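Local coordinates for protein probable FAD-dependent oxidoreductase PA4991 (Pseudomonas aeruginosa PAO1, PDB 5EZ7) that binds one FAD per subunit and probably works as an FAD-dependent oxidoreductase whose physiological substrate is unknown, at residues L6-L11 and G30-L35; G184-G189 and Q336-V341; R198-V203 and D364-S369; L219-M224 and Q322-R327. One frame throughout, in Å; residues are numbered along the deposited sequence.

Interaction 1: residues L6-L11 and G30-L35; sequences LSTDIL and GYATVL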
loop_
_atom_site.group_PDB
_atom_site.type_symbol
_atom_site.label_atom_id
_atom_site.label_comp_id
_atom_site.label_asym_id
_atom_site.label_seq_id
_atom_site.Cartn_x
_atom_site.Cartn_y
_atom_site.Cartn_z
ATOM N N LEU A 6 9.011 26.119 10.002
ATOM C CA LEU A 6 7.699 25.902 9.419
ATOM C C LEU A 6 6.642 25.709 10.483
ATOM O O LEU A 6 6.936 25.337 11.605
ATOM C CB LEU A 6 7.681 24.676 8.514
ATOM C CG LEU A 6 8.704 24.545 7.372
ATOM C CD1 LEU A 6 8.349 23.342 6.499
ATOM C CD2 LEU A 6 8.798 25.795 6.511
ATOM N N SER A 7 5.401 25.910 10.065
ATOM C CA SER A 7 4.232 25.839 10.919
ATOM C C SER A 7 3.100 25.250 10.058
ATOM O O SER A 7 2.882 25.736 8.951
ATOM C CB SER A 7 3.946 27.273 11.388
ATOM O OG SER A 7 2.676 27.440 11.934
ATOM N N THR A 8 2.457 24.171 10.510
ATOM C CA THR A 8 1.241 23.636 9.880
ATOM C C THR A 8 0.287 23.103 10.935
ATOM O O THR A 8 0.530 23.247 12.138
ATOM C CB THR A 8 1.496 22.454 8.863
ATOM O OG1 THR A 8 2.402 21.479 9.432
ATOM C CG2 THR A 8 1.936 22.994 7.514
ATOM N N ASP A 9 -0.789 22.464 10.459
ATOM C CA ASP A 9 -1.730 21.790 11.305
ATOM C C ASP A 9 -1.306 20.373 11.600
ATOM O O ASP A 9 -1.220 20.034 12.761
ATOM C CB ASP A 9 -3.133 21.839 10.692
ATOM C CG ASP A 9 -3.637 23.296 10.484
ATOM O OD1 ASP A 9 -3.441 24.167 11.385
ATOM O OD2 ASP A 9 -4.200 23.545 9.396
ATOM N N ILE A 10 -1.138 19.539 10.563
ATOM C CA ILE A 10 -0.754 18.119 10.746
ATOM C C ILE A 10 0.527 17.841 9.986
ATOM O O ILE A 10 0.656 18.195 8.810
ATOM C CB ILE A 10 -1.905 17.120 10.429
ATOM C CG1 ILE A 10 -3.037 17.290 11.459
ATOM C CG2 ILE A 10 -1.466 15.675 10.618
ATOM C CD1 ILE A 10 -4.083 18.185 10.938
ATOM N N LEU A 11 1.488 17.280 10.703
ATOM C CA LEU A 11 2.777 16.870 10.175
ATOM C C LEU A 11 2.778 15.331 10.053
ATOM O O LEU A 11 2.610 14.667 11.057
ATOM C CB LEU A 11 3.822 17.346 11.161
ATOM C CG LEU A 11 5.286 16.986 11.016
ATOM C CD1 LEU A 11 5.859 17.260 9.635
ATOM C CD2 LEU A 11 6.040 17.750 12.133
ATOM N N GLY A 30 -9.349 21.138 4.181
ATOM C CA GLY A 30 -8.875 22.504 4.526
ATOM C C GLY A 30 -7.700 22.590 5.503
ATOM O O GLY A 30 -7.342 23.678 5.935
ATOM N N TYR A 31 -7.080 21.462 5.868
ATOM C CA TYR A 31 -5.943 21.504 6.805
ATOM C C TYR A 31 -4.687 21.800 6.034
ATOM O O TYR A 31 -4.537 21.364 4.893
ATOM C CB TYR A 31 -5.734 20.169 7.498
ATOM C CG TYR A 31 -6.747 19.879 8.529
ATOM C CD1 TYR A 31 -8.022 19.465 8.184
ATOM C CD2 TYR A 31 -6.447 20.041 9.870
ATOM C CE1 TYR A 31 -8.976 19.173 9.161
ATOM C CE2 TYR A 31 -7.383 19.771 10.859
ATOM C CZ TYR A 31 -8.647 19.345 10.505
ATOM O OH TYR A 31 -9.564 19.103 11.486
ATOM N N ALA A 32 -3.761 22.497 6.667
ATOM C CA ALA A 32 -2.435 22.652 6.108
ATOM C C ALA A 32 -1.578 21.486 6.632
ATOM O O ALA A 32 -1.690 21.100 7.793
ATOM C CB ALA A 32 -1.861 24.001 6.539
ATOM N N THR A 33 -0.726 20.937 5.789
ATOM C CA THR A 33 0.086 19.766 6.123
ATOM C C THR A 33 1.509 19.867 5.598
ATOM O O THR A 33 1.784 20.605 4.650
ATOM C CB THR A 33 -0.505 18.485 5.512
ATOM O OG1 THR A 33 -0.508 18.578 4.072
ATOM C CG2 THR A 33 -1.876 18.238 5.996
ATOM N N VAL A 34 2.408 19.137 6.245
ATOM C CA VAL A 34 3.694 18.769 5.686
ATOM C C VAL A 34 3.803 17.248 5.757
ATOM O O VAL A 34 3.452 16.655 6.798
ATOM C CB VAL A 34 4.839 19.409 6.495
ATOM C CG1 VAL A 34 6.200 18.852 6.098
ATOM C CG2 VAL A 34 4.840 20.929 6.288
ATOM N N LEU A 35 4.299 16.622 4.680
ATOM C CA LEU A 35 4.525 15.177 4.657
ATOM C C LEU A 35 5.988 14.929 4.395
ATOM O O LEU A 35 6.525 15.324 3.355
ATOM C CB LEU A 35 3.677 14.499 3.593
ATOM C CG LEU A 35 3.621 12.962 3.644
ATOM C CD1 LEU A 35 2.446 12.410 2.827
ATOM C CD2 LEU A 35 4.911 12.301 3.165
#

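Interaction 2: residues G184-G189 and Q336-V341; sequences GRELAG and QGRLLV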
loop_
_atom_site.group_PDB
_atom_site.type_symbol
_atom_site.label_atom_id
_atom_site.label_comp_id
_atom_site.label_asym_id
_atom_site.label_seq_id
_atom_site.Cartn_x
_atom_site.Cartn_y
_atom_site.Cartn_z
ATOM N N GLY A 184 8.344 21.336 27.152
ATOM C CA GLY A 184 8.267 20.550 28.363
ATOM C C GLY A 184 8.123 19.105 27.942
ATOM O O GLY A 184 8.975 18.563 27.225
ATOM N N ARG A 185 7.027 18.485 28.343
ATOM C CA ARG A 185 6.783 17.100 27.970
ATOM C C ARG A 185 5.956 16.962 26.685
ATOM O O ARG A 185 5.908 15.896 26.103
ATOM C CB ARG A 185 6.187 16.357 29.171
ATOM C CG ARG A 185 7.100 16.394 30.419
ATOM C CD ARG A 185 8.524 15.871 30.120
ATOM N NE ARG A 185 9.376 15.630 31.302
ATOM C CZ ARG A 185 9.283 14.586 32.136
ATOM N NH1 ARG A 185 8.341 13.657 31.980
ATOM N NH2 ARG A 185 10.128 14.477 33.161
ATOM N N GLU A 186 5.380 18.060 26.208
ATOM C CA GLU A 186 4.472 18.064 25.053
ATOM C C GLU A 186 5.280 17.963 23.721
ATOM O O GLU A 186 6.369 18.527 23.601
ATOM C CB GLU A 186 3.617 19.363 25.096
ATOM C CG GLU A 186 2.150 19.239 24.680
ATOM C CD GLU A 186 1.557 20.500 24.000
ATOM O OE1 GLU A 186 0.615 21.119 24.569
ATOM O OE2 GLU A 186 1.993 20.850 22.859
ATOM N N LEU A 187 4.752 17.227 22.739
ATOM C CA LEU A 187 5.347 17.164 21.401
ATOM C C LEU A 187 4.803 18.263 20.501
ATOM O O LEU A 187 3.679 18.192 20.036
ATOM C CB LEU A 187 5.095 15.796 20.769
ATOM C CG LEU A 187 5.781 15.575 19.422
ATOM C CD1 LEU A 187 7.294 15.507 19.564
ATOM C CD2 LEU A 187 5.229 14.307 18.779
ATOM N N ALA A 188 5.605 19.285 20.266
ATOM C CA ALA A 188 5.158 20.460 19.525
ATOM C C ALA A 188 5.381 20.318 17.997
ATOM O O ALA A 188 4.976 21.166 17.209
ATOM C CB ALA A 188 5.879 21.704 20.045
ATOM N N GLY A 189 6.049 19.247 17.585
ATOM C CA GLY A 189 6.467 19.118 16.211
ATOM C C GLY A 189 7.700 18.266 16.114
ATOM O O GLY A 189 7.967 17.462 17.017
ATOM N N GLN A 336 -0.348 8.927 21.831
ATOM C CA GLN A 336 0.205 9.365 23.090
ATOM C C GLN A 336 0.354 10.909 22.964
ATOM O O GLN A 336 1.125 11.411 22.152
ATOM C CB GLN A 336 1.525 8.629 23.353
ATOM C CG GLN A 336 2.377 9.157 24.518
ATOM C CD GLN A 336 1.927 8.676 25.906
ATOM O OE1 GLN A 336 2.023 7.496 26.200
ATOM N NE2 GLN A 336 1.470 9.601 26.775
ATOM N N GLY A 337 -0.430 11.653 23.734
ATOM C CA GLY A 337 -0.412 13.093 23.666
ATOM C C GLY A 337 -0.801 13.533 22.259
ATOM O O GLY A 337 -1.816 13.107 21.738
ATOM N N ARG A 338 0.061 14.314 21.622
ATOM C CA ARG A 338 -0.223 14.846 20.287
ATOM C C ARG A 338 0.304 13.954 19.147
ATOM O O ARG A 338 0.326 14.371 17.986
ATOM C CB ARG A 338 0.376 16.237 20.176
ATOM C CG ARG A 338 0.364 16.954 21.502
ATOM C CD ARG A 338 0.060 18.395 21.408
ATOM N NE ARG A 338 0.882 19.086 20.437
ATOM C CZ ARG A 338 0.770 20.385 20.204
ATOM N NH1 ARG A 338 -0.123 21.088 20.916
ATOM N NH2 ARG A 338 1.524 20.979 19.272
ATOM N N LEU A 339 0.742 12.749 19.512
ATOM C CA LEU A 339 1.334 11.822 18.578
ATOM C C LEU A 339 0.298 10.799 18.214
ATOM O O LEU A 339 -0.400 10.259 19.088
ATOM C CB LEU A 339 2.533 11.135 19.180
ATOM C CG LEU A 339 3.212 10.152 18.229
ATOM C CD1 LEU A 339 4.052 10.888 17.191
ATOM C CD2 LEU A 339 4.068 9.182 19.044
ATOM N N LEU A 340 0.174 10.571 16.913
ATOM C CA LEU A 340 -0.734 9.572 16.372
ATOM C C LEU A 340 0.139 8.688 15.542
ATOM O O LEU A 340 1.027 9.164 14.903
ATOM C CB LEU A 340 -1.819 10.216 15.516
ATOM C CG LEU A 340 -2.882 10.997 16.307
ATOM C CD1 LEU A 340 -3.576 12.018 15.444
ATOM C CD2 LEU A 340 -3.946 10.095 16.905
ATOM N N VAL A 341 -0.104 7.393 15.566
ATOM C CA VAL A 341 0.783 6.455 14.930
ATOM C C VAL A 341 0.034 5.186 14.526
ATOM O O VAL A 341 -0.780 4.635 15.312
ATOM C CB VAL A 341 1.944 6.077 15.892
ATOM C CG1 VAL A 341 1.423 5.630 17.282
ATOM C CG2 VAL A 341 2.843 5.007 15.278
HETATM O O HOH W 1 2.265 15.286 23.241
HETATM O O HOH W 2 2.138 18.088 17.693
#

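Interaction 3: residues R198-V203 and D364-S369; sequences RAQRVV and DGIRPS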
loop_
_atom_site.group_PDB
_atom_site.type_symbol
_atom_site.label_atom_id
_atom_site.label_comp_id
_atom_site.label_asym_id
_atom_site.label_seq_id
_atom_site.Cartn_x
_atom_site.Cartn_y
_atom_site.Cartn_z
ATOM N N ARG A 198 6.480 23.160 13.434
ATOM C CA ARG A 198 5.508 23.112 14.518
ATOM C C ARG A 198 4.176 22.612 13.993
ATOM O O ARG A 198 3.798 22.951 12.874
ATOM C CB ARG A 198 5.358 24.508 15.151
ATOM C CG ARG A 198 6.632 24.964 15.851
ATOM C CD ARG A 198 6.517 26.276 16.654
ATOM N NE ARG A 198 7.019 26.041 18.018
ATOM C CZ ARG A 198 8.304 25.852 18.342
ATOM N NH1 ARG A 198 9.271 25.915 17.418
ATOM N NH2 ARG A 198 8.637 25.598 19.603
ATOM N N ALA A 199 3.471 21.803 14.778
ATOM C CA ALA A 199 2.186 21.230 14.299
ATOM C C ALA A 199 1.291 20.797 15.420
ATOM O O ALA A 199 1.795 20.457 16.454
ATOM C CB ALA A 199 2.431 20.037 13.400
ATOM N N GLN A 200 -0.032 20.865 15.194
ATOM C CA GLN A 200 -1.036 20.639 16.253
ATOM C C GLN A 200 -0.998 19.181 16.559
ATOM O O GLN A 200 -1.258 18.767 17.696
ATOM C CB GLN A 200 -2.467 21.047 15.860
ATOM C CG GLN A 200 -2.651 22.462 15.354
ATOM C CD GLN A 200 -4.121 22.873 15.294
ATOM O OE1 GLN A 200 -4.810 22.906 16.321
ATOM N NE2 GLN A 200 -4.616 23.195 14.089
ATOM N N ARG A 201 -0.710 18.385 15.525
ATOM C CA ARG A 201 -0.474 16.938 15.683
ATOM C C ARG A 201 0.634 16.436 14.816
ATOM O O ARG A 201 0.957 17.071 13.844
ATOM C CB ARG A 201 -1.736 16.146 15.322
ATOM C CG ARG A 201 -2.884 16.371 16.282
ATOM C CD ARG A 201 -2.598 15.789 17.655
ATOM N NE ARG A 201 -3.765 15.827 18.532
ATOM C CZ ARG A 201 -4.108 16.797 19.374
ATOM N NH1 ARG A 201 -3.412 17.927 19.501
ATOM N NH2 ARG A 201 -5.186 16.619 20.127
ATOM N N VAL A 202 1.149 15.257 15.164
ATOM C CA VAL A 202 2.176 14.537 14.391
ATOM C C VAL A 202 1.652 13.109 14.197
ATOM O O VAL A 202 1.287 12.420 15.181
ATOM C CB VAL A 202 3.560 14.496 15.100
ATOM C CG1 VAL A 202 4.591 13.709 14.270
ATOM C CG2 VAL A 202 4.089 15.894 15.345
ATOM N N VAL A 203 1.584 12.688 12.934
ATOM C CA VAL A 203 1.170 11.355 12.576
ATOM C C VAL A 203 2.324 10.540 11.984
ATOM O O VAL A 203 2.959 10.953 10.984
ATOM C CB VAL A 203 0.051 11.379 11.540
ATOM C CG1 VAL A 203 -0.466 9.948 11.292
ATOM C CG2 VAL A 203 -1.081 12.289 11.997
ATOM N N ASP A 364 -11.263 15.519 19.148
ATOM C CA ASP A 364 -10.401 16.379 19.946
ATOM C C ASP A 364 -10.581 17.860 19.667
ATOM O O ASP A 364 -10.064 18.692 20.421
ATOM C CB ASP A 364 -8.924 15.991 19.778
ATOM C CG ASP A 364 -8.517 14.804 20.672
ATOM O OD1 ASP A 364 -9.403 14.229 21.375
ATOM O OD2 ASP A 364 -7.299 14.474 20.664
ATOM N N GLY A 365 -11.334 18.184 18.614
ATOM C CA GLY A 365 -11.659 19.551 18.283
ATOM C C GLY A 365 -10.547 20.281 17.557
ATOM O O GLY A 365 -10.501 21.475 17.611
ATOM N N ILE A 366 -9.680 19.583 16.840
ATOM C CA ILE A 366 -8.558 20.235 16.140
ATOM C C ILE A 366 -9.061 20.792 14.801
ATOM O O ILE A 366 -9.545 20.040 14.013
ATOM C CB ILE A 366 -7.380 19.236 15.954
ATOM C CG1 ILE A 366 -6.862 18.703 17.299
ATOM C CG2 ILE A 366 -6.250 19.829 15.138
ATOM C CD1 ILE A 366 -6.289 19.754 18.246
ATOM N N ARG A 367 -8.938 22.099 14.565
ATOM C CA ARG A 367 -9.354 22.739 13.304
ATOM C C ARG A 367 -8.211 23.391 12.556
ATOM O O ARG A 367 -7.182 23.686 13.138
ATOM C CB ARG A 367 -10.391 23.828 13.548
ATOM C CG ARG A 367 -11.601 23.397 14.355
ATOM C CD ARG A 367 -12.544 22.436 13.632
ATOM N NE ARG A 367 -13.252 21.605 14.620
ATOM C CZ ARG A 367 -13.899 20.450 14.377
ATOM N NH1 ARG A 367 -14.483 19.796 15.384
ATOM N NH2 ARG A 367 -14.001 19.941 13.150
ATOM N N PRO A 368 -8.395 23.653 11.248
ATOM C CA PRO A 368 -7.327 24.350 10.529
ATOM C C PRO A 368 -7.075 25.707 11.131
ATOM O O PRO A 368 -8.022 26.399 11.417
ATOM C CB PRO A 368 -7.896 24.491 9.104
ATOM C CG PRO A 368 -8.806 23.318 8.953
ATOM C CD PRO A 368 -9.439 23.175 10.315
ATOM N N SER A 369 -5.816 26.047 11.354
ATOM C CA SER A 369 -5.436 27.355 11.846
ATOM C C SER A 369 -4.903 28.204 10.673
ATOM O O SER A 369 -5.158 27.882 9.539
ATOM C CB SER A 369 -4.379 27.210 12.926
ATOM O OG SER A 369 -4.002 28.502 13.345
HETATM O O HOH W 3 -7.359 23.466 16.592
#

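Interaction 4: residues L219-M224 and Q322-R327; sequences LEQPAM and QSNLLR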
loop_
_atom_site.group_PDB
_atom_site.type_symbol
_atom_site.label_atom_id
_atom_site.label_comp_id
_atom_site.label_asym_id
_atom_site.label_seq_id
_atom_site.Cartn_x
_atom_site.Cartn_y
_atom_site.Cartn_z
ATOM N N LEU A 219 9.472 6.064 23.061
ATOM C CA LEU A 219 8.321 5.169 23.209
ATOM C C LEU A 219 8.580 3.761 22.701
ATOM O O LEU A 219 9.364 3.547 21.794
ATOM C CB LEU A 219 7.121 5.729 22.460
ATOM C CG LEU A 219 6.675 7.126 22.888
ATOM C CD1 LEU A 219 5.565 7.587 21.953
ATOM C CD2 LEU A 219 6.238 7.130 24.356
ATOM N N GLU A 220 7.895 2.808 23.309
ATOM C CA GLU A 220 7.959 1.409 22.915
ATOM C C GLU A 220 6.587 0.800 22.528
ATOM O O GLU A 220 6.514 -0.296 21.945
ATOM C CB GLU A 220 8.589 0.641 24.064
ATOM C CG GLU A 220 9.988 1.159 24.403
ATOM C CD GLU A 220 10.807 0.181 25.232
ATOM O OE1 GLU A 220 10.839 -1.025 24.880
ATOM O OE2 GLU A 220 11.427 0.611 26.233
ATOM N N GLN A 221 5.509 1.493 22.889
ATOM C CA GLN A 221 4.167 1.222 22.393
ATOM C C GLN A 221 3.761 2.247 21.365
ATOM O O GLN A 221 4.239 3.390 21.408
ATOM C CB GLN A 221 3.164 1.232 23.554
ATOM C CG GLN A 221 3.387 0.092 24.521
ATOM C CD GLN A 221 3.644 -1.205 23.769
ATOM O OE1 GLN A 221 4.633 -1.883 24.011
ATOM N NE2 GLN A 221 2.756 -1.550 22.840
ATOM N N PRO A 222 2.932 1.860 20.400
ATOM C CA PRO A 222 2.547 0.451 20.100
ATOM C C PRO A 222 3.657 -0.387 19.446
ATOM O O PRO A 222 4.386 0.120 18.593
ATOM C CB PRO A 222 1.413 0.624 19.113
ATOM C CG PRO A 222 1.721 1.927 18.400
ATOM C CD PRO A 222 2.466 2.807 19.372
ATOM N N ALA A 223 3.738 -1.676 19.801
ATOM C CA ALA A 223 4.780 -2.576 19.300
ATOM C C ALA A 223 4.417 -3.009 17.892
ATOM O O ALA A 223 3.246 -3.029 17.539
ATOM C CB ALA A 223 4.966 -3.774 20.212
ATOM N N MET A 224 5.428 -3.368 17.110
ATOM C CA MET A 224 5.281 -3.674 15.710
ATOM C C MET A 224 5.759 -5.077 15.481
ATOM O O MET A 224 6.676 -5.521 16.190
ATOM C CB MET A 224 6.168 -2.731 14.898
ATOM C CG MET A 224 5.865 -2.744 13.404
ATOM S SD MET A 224 6.887 -1.535 12.545
ATOM C CE MET A 224 8.437 -2.456 12.502
ATOM N N GLN A 322 0.391 -8.269 17.712
ATOM C CA GLN A 322 -0.805 -8.849 18.317
ATOM C C GLN A 322 -0.987 -8.473 19.774
ATOM O O GLN A 322 -2.076 -8.647 20.322
ATOM C CB GLN A 322 -0.809 -10.392 18.232
ATOM C CG GLN A 322 -0.669 -10.988 16.814
ATOM C CD GLN A 322 -1.668 -10.455 15.774
ATOM O OE1 GLN A 322 -2.832 -10.204 16.050
ATOM N NE2 GLN A 322 -1.201 -10.305 14.570
ATOM N N SER A 323 0.066 -7.990 20.419
ATOM C CA SER A 323 -0.044 -7.513 21.799
ATOM C C SER A 323 -0.841 -6.169 21.963
ATOM O O SER A 323 -1.239 -5.842 23.069
ATOM C CB SER A 323 1.352 -7.429 22.418
ATOM O OG SER A 323 2.069 -6.350 21.855
ATOM N N ASN A 324 -1.101 -5.447 20.870
ATOM C CA ASN A 324 -1.995 -4.263 20.875
ATOM C C ASN A 324 -3.502 -4.566 20.849
ATOM O O ASN A 324 -3.923 -5.620 20.411
ATOM C CB ASN A 324 -1.725 -3.356 19.650
ATOM C CG ASN A 324 -0.297 -2.921 19.566
ATOM O OD1 ASN A 324 0.162 -2.162 20.398
ATOM N ND2 ASN A 324 0.431 -3.439 18.607
ATOM N N LEU A 325 -4.308 -3.578 21.245
ATOM C CA LEU A 325 -5.767 -3.641 21.110
ATOM C C LEU A 325 -6.202 -3.430 19.647
ATOM O O LEU A 325 -6.336 -2.307 19.219
ATOM C CB LEU A 325 -6.418 -2.626 22.069
ATOM C CG LEU A 325 -7.931 -2.647 22.297
ATOM C CD1 LEU A 325 -8.428 -4.050 22.558
ATOM C CD2 LEU A 325 -8.329 -1.763 23.474
ATOM N N LEU A 326 -6.394 -4.522 18.903
ATOM C CA LEU A 326 -6.733 -4.515 17.463
ATOM C C LEU A 326 -8.150 -4.958 17.197
ATOM O O LEU A 326 -8.682 -5.790 17.919
ATOM C CB LEU A 326 -5.920 -5.564 16.675
ATOM C CG LEU A 326 -4.522 -5.328 16.138
ATOM C CD1 LEU A 326 -3.565 -5.313 17.288
ATOM C CD2 LEU A 326 -4.117 -6.442 15.178
ATOM N N ARG A 327 -8.709 -4.460 16.096
ATOM C CA ARG A 327 -9.822 -5.092 15.391
ATOM C C ARG A 327 -9.260 -5.598 14.059
ATOM O O ARG A 327 -8.704 -4.806 13.298
ATOM C CB ARG A 327 -10.925 -4.068 15.141
ATOM C CG ARG A 327 -11.725 -3.736 16.378
ATOM C CD ARG A 327 -12.841 -2.776 16.064
ATOM N NE ARG A 327 -13.769 -2.711 17.188
ATOM C CZ ARG A 327 -15.005 -2.201 17.145
ATOM N NH1 ARG A 327 -15.494 -1.668 16.022
ATOM N NH2 ARG A 327 -15.760 -2.211 18.244
#

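Interaction 1: residues L6-L11 and G30-L35
Asp9 and Ala32 grip each other in both directions. Ala32 N gives a nearly straight bond (171°) to Asp9 OD2 at 3.0 Å, meeting the carboxylate on its anti side and somewhat out of its plane. In return Ala32 O takes two donors: Asp9 N at 3.1 Å, from well above the carbonyl plane, and Ile10 N at 3.2 Å, almost in line with the C=O bond. The carboxylate reaches Ala32 because Asp9 CG stands beside its own backbone N (chi1 -60°). Its other oxygen, OD1, is held by His371, Ser369 N and Gln200 NE2, so the group is pinned from several sides and its negative charge probably stabilised. One step on, Val34 N bonds to Ile10 O at 3.2 Å, which sets the parallel pairing of Ile10 with Thr33 and of Leu11 with Val34. Farther out the packing is apolar. Thr8 CG2 lies 4.0 Å from Ala32 CB and 3.8 Å from Val34 CG2, the Thr8 and Val34 side chains crossing at about a right angle, while Thr8 OG1 is buried without a polar partner. Leu11 and Val34 run side by side, CD1 of Leu11 being 3.9 Å from CG1 of Val34. At the start of the second segment, Tyr31 presents its ring edge to Asp9 CB. Strands 10-13 and 33-37 are the two parallel strands of the Rossmann-type beta-alpha-beta unit that binds FAD. The intervening helix 17-28 lies against Ile10 and Thr33 through Leu26, strand 172-174 meets Val34 through Leu173, and strand 195-198 covers Leu6 and Leu11 through Ile197.

Interaction 2: residues G184-G189 and Q336-V341
The guanidinium of Arg338 has Glu186 OE2 over one of its faces, while Leu187 O approaches obliquely. The carboxylate and guanidinium planes are inclined by 26°, and Glu186 OE2 sits 2.9 Å from Arg338 NH1, well out of the guanidinium plane. This salt bridge is therefore held by charge, with no N-H aimed at the oxygen. Arg338 belongs to a type II' beta turn, Gln336 to Leu339, which links strand 332-336 to strand 339-343 in the sheet of the FAD-binding domain. Its partner is the beginning of strand 186-192, which belongs to a different sheet and where Ala188 and Gly189 form a classic beta bulge against Leu181. The arginine chain bends at chi2 and at chi3 (-51°), bringing the guanidinium beside the strand and letting NE bond to Leu187 O at 3.0 Å. That bond is not straight (137°): the carbonyl oxygen is tilted from the guanidinium plane, and NE lies above the carbonyl plane. A water that donates to the same Leu187 O at 2.8 Å also accepts a weak bond from Arg338 NH2, so the oxygen has two donors. Arg338 also packs on Arg201 of strand 201-204, the next strand of the FAD-binding sheet. Deeper in, Leu187 and Leu339 meet at their branch tips, CD2 of Leu187 being 3.9 Å from CD1 of Leu339, with Leu217 touching both. The backbones themselves stay apart and are bridged: a second water accepts from Leu187 N at 3.2 Å and from Arg338 N at 2.9 Å.

Interaction 3: residues R198-V203 and D364-S369
A polar surface contact joins Gln200 and Arg201, near the beginning of strand 201-204, to the loop that leaves the C-terminal end of helix 350-364. Gln200 NE2 donates to Arg367 O at 2.8 Å, with the acceptor close to the amide plane. The other end of the same amide is used as well: a water donates to Gln200 OE1 at 2.6 Å and accepts from Arg367 N at 2.9 Å, so the side chain spans both backbone groups of Arg367. Gln200 NE2 also reaches Asp9 OD1. Helix 350-364 ends in a Schellman motif, in which Gly365 leaves helical geometry with positive phi and turns the chain from Asp364 to Ile366. Asp364 OD2 and Arg201 NH2 form a salt bridge at 3.1 Å; OD2 lies at the guanidinium edge, in its plane, and is met on its anti side, the two planes being 68° apart. Asp364 OD1 forms a salt bridge with Arg360, a second partner for this carboxylate. One guanidinium face rests on Ile366, with CD1 3.6 Å from Arg201 NH1. A bend at chi2 (-68°) folds the Arg201 chain back, and NH1 bonds to Gln200 O at 2.9 Å, further fixing the guanidinium's rotation. Ile366 CG2 packs 3.6 Å from Gln200 OE1.

Interaction 4: residues L219-M224 and Q322-R327
Asn324 swings its amide toward Pro222 and Ala223 by placing CG beside its own backbone N (chi1 -56°), and a chi2 of -68° then sends the two ends of the amide to different partners. ND2 is directed at Ala223 O and OD1 at the proline ring. The bond from Asn324 ND2 to Ala223 O measures 3.0 Å, with 154° at the hydrogen. The acceptor lies almost in the amide plane, and the donor is only slightly tilted from the plane of the carbonyl. ND2 gives a further hydrogen bond to Ala321 O, just before the second segment, so this one nitrogen serves an acceptor on each side of the contact. Asn324 OD1 rests 3.3 Å from Pro222 CB, a contact between oxygen and carbon. Beside it, Ala223 CB comes 4.2 Å from Ser323 OG, a loose approach at the edge of the patch. The peptide bond before Pro222 is cis, which kinks the chain at this point. Both segments are irregular: residues 219-224 lead from helix 210-216 into strand 224-236, and residues 322-327 connect strand 309-320 to strand 332-336. Pro222 is buried against Val341 and Trp343 of strand 339-343, against Phe332 and Ala334 of strand 332-336, and against Leu214 of helix 210-216; Phe332 also touches Asn324. One clear side-chain-to-backbone hydrogen bond thus crosses this small interface, supplemented outside it by the backbone bond between Ala223 and Ala321. Its acceptor is a main-chain carbonyl, and ND2 supplies the donor where the two segments are not paired as strands.

From the N terminus, interaction 1 closes first, a short loop around helix 17-28 that completes the beta-alpha-beta unit before any other contact opens. Interactions 2 and 3 then close long loops that cross, since their segments alternate along the chain: 184-189, 198-203, 336-341, 364-369. Interaction 4 opens and closes within both of these loops. Interaction 3 touches interaction 1 through Asp9 and Tyr31, tying the loop after helix 350-364 to the first strands of the FAD-binding sheet. It also adjoins interaction 2, where strands 201-204 and 339-343 are neighbours. Leu339 and Val341 of interaction 2 pack on Leu219 and Pro222 of interaction 4, which leads toward the eight-stranded sheet.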